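Glutamic acid/alanine-rich protein (Trypanosoma congolense, PDB 2Y44) is a helical surface protein of the parasite, whose ectodomain probably forms part of the coat on the cell surface. Local coordinates at residues L18-V29 and L163-A173. Sequence-based numbering, arbitrary orientation.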
loop_
_atom_site.group_PDB
_atom_site.type_symbol
_atom_site.label_atom_id
_atom_site.label_comp_id
_atom_site.label_asym_id
_atom_site.label_seq_id
_atom_site.Cartn_x
_atom_site.Cartn_y
_atom_site.Cartn_z
ATOM N N LEU A 18 7.658 3.929 1.971
ATOM C CA LEU A 18 6.562 3.068 2.443
ATOM C C LEU A 18 5.484 3.845 3.211
ATOM O O LEU A 18 4.319 3.538 3.089
ATOM C CB LEU A 18 7.056 1.912 3.314
ATOM C CG LEU A 18 8.002 0.874 2.700
ATOM C CD1 LEU A 18 8.608 -0.016 3.790
ATOM C CD2 LEU A 18 7.289 0.083 1.632
ATOM N N GLU A 19 5.877 4.798 4.058
ATOM C CA GLU A 19 4.853 5.600 4.772
ATOM C C GLU A 19 3.909 6.325 3.775
ATOM O O GLU A 19 2.676 6.256 3.893
ATOM C CB GLU A 19 5.524 6.608 5.733
ATOM C CG GLU A 19 4.559 7.215 6.728
ATOM C CD GLU A 19 5.267 7.864 7.905
ATOM O OE1 GLU A 19 6.511 8.086 7.843
ATOM O OE2 GLU A 19 4.558 8.182 8.882
ATOM N N THR A 20 4.483 6.942 2.759
ATOM C CA THR A 20 3.686 7.635 1.760
ATOM C C THR A 20 2.820 6.651 0.986
ATOM O O THR A 20 1.654 6.908 0.767
ATOM C CB THR A 20 4.561 8.451 0.840
ATOM O OG1 THR A 20 5.114 9.529 1.604
ATOM C CG2 THR A 20 3.752 9.028 -0.310
ATOM N N ALA A 21 3.399 5.527 0.585
ATOM C CA ALA A 21 2.591 4.465 -0.057
ATOM C C ALA A 21 1.426 3.964 0.810
ATOM O O ALA A 21 0.333 3.694 0.299
ATOM C CB ALA A 21 3.491 3.308 -0.494
ATOM N N SER A 22 1.677 3.762 2.111
ATOM C CA SER A 22 0.649 3.316 3.047
ATOM C C SER A 22 -0.438 4.356 3.127
ATOM O O SER A 22 -1.616 4.050 3.076
ATOM C CB SER A 22 1.252 3.103 4.453
ATOM O OG SER A 22 2.187 2.041 4.410
ATOM N N GLN A 23 -0.048 5.610 3.296
ATOM C CA GLN A 23 -1.088 6.619 3.448
ATOM C C GLN A 23 -1.922 6.720 2.185
ATOM O O GLN A 23 -3.122 6.966 2.268
ATOM C CB GLN A 23 -0.454 7.965 3.807
ATOM C CG GLN A 23 0.158 7.978 5.180
ATOM C CD GLN A 23 1.304 8.991 5.278
ATOM O OE1 GLN A 23 1.718 9.569 4.268
ATOM N NE2 GLN A 23 1.847 9.170 6.483
ATOM N N SER A 24 -1.265 6.585 1.030
ATOM C CA SER A 24 -1.920 6.615 -0.274
ATOM C C SER A 24 -2.910 5.464 -0.403
ATOM O O SER A 24 -4.035 5.673 -0.843
ATOM C CB SER A 24 -0.884 6.542 -1.411
ATOM O OG SER A 24 -1.513 6.508 -2.691
ATOM N N ALA A 25 -2.505 4.272 0.042
ATOM C CA ALA A 25 -3.385 3.108 -0.057
ATOM C C ALA A 25 -4.606 3.308 0.820
ATOM O O ALA A 25 -5.731 3.026 0.394
ATOM C CB ALA A 25 -2.639 1.798 0.283
ATOM N N VAL A 26 -4.397 3.788 2.055
ATOM C CA VAL A 26 -5.521 4.050 2.952
ATOM C C VAL A 26 -6.479 5.062 2.331
ATOM O O VAL A 26 -7.707 4.860 2.326
ATOM C CB VAL A 26 -5.041 4.479 4.367
ATOM C CG1 VAL A 26 -6.208 4.980 5.215
ATOM C CG2 VAL A 26 -4.334 3.246 5.036
ATOM N N ALA A 27 -5.916 6.114 1.741
ATOM C CA ALA A 27 -6.758 7.173 1.177
ATOM C C ALA A 27 -7.585 6.603 0.018
ATOM O O ALA A 27 -8.778 6.944 -0.106
ATOM C CB ALA A 27 -5.892 8.342 0.678
ATOM N N ALA A 28 -6.966 5.740 -0.790
ATOM C CA ALA A 28 -7.698 5.054 -1.871
ATOM C C ALA A 28 -8.863 4.212 -1.331
ATOM O O ALA A 28 -9.936 4.198 -1.942
ATOM C CB ALA A 28 -6.791 4.205 -2.697
ATOM N N VAL A 29 -8.614 3.431 -0.271
ATOM C CA VAL A 29 -9.639 2.543 0.298
ATOM C C VAL A 29 -10.782 3.383 0.902
ATOM O O VAL A 29 -11.974 3.071 0.752
ATOM C CB VAL A 29 -9.027 1.625 1.371
ATOM C CG1 VAL A 29 -10.109 0.964 2.222
ATOM C CG2 VAL A 29 -8.143 0.574 0.701
ATOM N N LEU A 163 3.269 -4.651 2.011
ATOM C CA LEU A 163 2.820 -3.842 0.873
ATOM C C LEU A 163 1.820 -4.601 -0.007
ATOM O O LEU A 163 0.827 -4.022 -0.445
ATOM C CB LEU A 163 4.004 -3.317 0.036
ATOM C CG LEU A 163 3.740 -2.139 -0.920
ATOM C CD1 LEU A 163 2.940 -1.051 -0.238
ATOM C CD2 LEU A 163 5.031 -1.537 -1.463
ATOM N N LYS A 164 2.058 -5.895 -0.240
ATOM C CA LYS A 164 1.060 -6.718 -0.943
ATOM C C LYS A 164 -0.316 -6.680 -0.237
ATOM O O LYS A 164 -1.376 -6.692 -0.905
ATOM C CB LYS A 164 1.521 -8.180 -1.046
ATOM C CG LYS A 164 2.565 -8.398 -2.129
ATOM C CD LYS A 164 2.944 -9.855 -2.197
ATOM C CE LYS A 164 3.774 -10.141 -3.447
ATOM N NZ LYS A 164 4.368 -11.510 -3.427
ATOM N N SER A 165 -0.298 -6.690 1.092
ATOM C CA SER A 165 -1.563 -6.622 1.875
ATOM C C SER A 165 -2.281 -5.351 1.527
ATOM O O SER A 165 -3.498 -5.365 1.348
ATOM C CB SER A 165 -1.349 -6.685 3.386
ATOM O OG SER A 165 -0.957 -7.980 3.792
ATOM N N LEU A 166 -1.545 -4.225 1.505
ATOM C CA LEU A 166 -2.219 -2.936 1.249
ATOM C C LEU A 166 -2.697 -2.879 -0.197
ATOM O O LEU A 166 -3.776 -2.352 -0.490
ATOM C CB LEU A 166 -1.248 -1.771 1.487
ATOM C CG LEU A 166 -1.070 -1.470 2.961
ATOM C CD1 LEU A 166 0.221 -0.664 3.179
ATOM C CD2 LEU A 166 -2.334 -0.720 3.490
ATOM N N GLU A 167 -1.931 -3.493 -1.102
ATOM C CA GLU A 167 -2.329 -3.551 -2.523
ATOM C C GLU A 167 -3.583 -4.394 -2.657
ATOM O O GLU A 167 -4.488 -4.027 -3.400
ATOM C CB GLU A 167 -1.201 -4.109 -3.411
ATOM C CG GLU A 167 -0.065 -3.112 -3.635
ATOM C CD GLU A 167 1.241 -3.787 -4.048
ATOM O OE1 GLU A 167 1.281 -5.039 -4.132
ATOM O OE2 GLU A 167 2.223 -3.047 -4.274
ATOM N N ASP A 168 -3.669 -5.475 -1.887
ATOM C CA ASP A 168 -4.891 -6.305 -1.907
ATOM C C ASP A 168 -6.038 -5.518 -1.298
ATOM O O ASP A 168 -7.156 -5.526 -1.800
ATOM C CB ASP A 168 -4.724 -7.601 -1.135
ATOM C CG ASP A 168 -5.900 -8.556 -1.337
ATOM O OD1 ASP A 168 -6.198 -8.909 -2.504
ATOM O OD2 ASP A 168 -6.566 -8.900 -0.343
ATOM N N ASP A 169 -5.759 -4.797 -0.222
ATOM C CA ASP A 169 -6.799 -3.945 0.354
ATOM C C ASP A 169 -7.391 -2.966 -0.684
ATOM O O ASP A 169 -8.630 -2.858 -0.808
ATOM C CB ASP A 169 -6.213 -3.125 1.494
ATOM C CG ASP A 169 -5.852 -3.936 2.683
ATOM O OD1 ASP A 169 -6.367 -5.066 2.850
ATOM O OD2 ASP A 169 -5.114 -3.366 3.490
ATOM N N VAL A 170 -6.523 -2.270 -1.426
ATOM C CA VAL A 170 -6.947 -1.357 -2.486
ATOM C C VAL A 170 -7.862 -2.060 -3.509
ATOM O O VAL A 170 -8.999 -1.620 -3.721
ATOM C CB VAL A 170 -5.743 -0.642 -3.169
ATOM C CG1 VAL A 170 -6.173 0.119 -4.420
ATOM C CG2 VAL A 170 -5.062 0.322 -2.137
ATOM N N ARG A 171 -7.424 -3.222 -3.999
ATOM C CA ARG A 171 -8.242 -3.988 -4.927
ATOM C C ARG A 171 -9.611 -4.374 -4.326
ATOM O O ARG A 171 -10.660 -4.287 -5.013
ATOM C CB ARG A 171 -7.489 -5.247 -5.405
ATOM C CG ARG A 171 -6.315 -4.916 -6.346
ATOM C CD ARG A 171 -5.727 -6.191 -6.988
ATOM N NE ARG A 171 -5.403 -7.226 -6.017
ATOM C CZ ARG A 171 -4.220 -7.384 -5.423
ATOM N NH1 ARG A 171 -3.191 -6.580 -5.710
ATOM N NH2 ARG A 171 -4.063 -8.391 -4.564
ATOM N N THR A 172 -9.575 -4.939 -3.124
ATOM C CA THR A 172 -10.779 -5.435 -2.451
ATOM C C THR A 172 -11.814 -4.322 -2.228
ATOM O O THR A 172 -13.004 -4.493 -2.544
ATOM C CB THR A 172 -10.382 -6.084 -1.125
ATOM O OG1 THR A 172 -9.524 -7.198 -1.415
ATOM C CG2 THR A 172 -11.587 -6.562 -0.339
ATOM N N ALA A 173 -11.333 -3.150 -1.843
ATOM C CA ALA A 173 -12.235 -2.029 -1.650
ATOM C C ALA A 173 -12.736 -1.454 -2.981
ATOM O O ALA A 173 -13.889 -0.990 -3.071
ATOM C CB ALA A 173 -11.578 -0.957 -0.745
HETATM O O HOH W 1 -9.642 1.218 -3.553
#
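Leu18 meets Leu163 methyl to methyl, CD2 to CD2 at 4.2 Å, their side chains crossing at a slant, and Leu134 of helix 131-144 packs against both. One turn on, the methyl of Ala21 faces CD1 of Leu163. Ser22 comes next: its OG sits beside its own backbone N (chi1 -65°), folding back to hydrogen-bond Leu18 O at 2.9 Å. There it joins Ser22 N, the two donors reaching that oxygen from opposite faces of the carbonyl plane. The buried serine also takes CD1 of Leu166 against OG, 3.6 Å away. Ala25 points its CB toward the partner helix, against Val170 CG2 at 3.7 Å and Leu166 CB at 4.0 Å. Ala28 touches the same valine methyl, and a water links Val170 O to Ala28 O, the latter bond weak. The two methyls of Val29 divide the work: CG2 lies against Asp169 O, while CG1 meets Ala173 CB at 3.8 Å. OD2 of Asp169 is hydrogen-bonded to ND1 of His84, on helix 57-107. Here the axes of 18-29 and 163-173 come within 9.0 Å and run nearly parallel, 17° apart, small alanines between larger aliphatic residues, joining helices 18-53 and 149-183 within the elongated helical bundle of the GARP ectodomain.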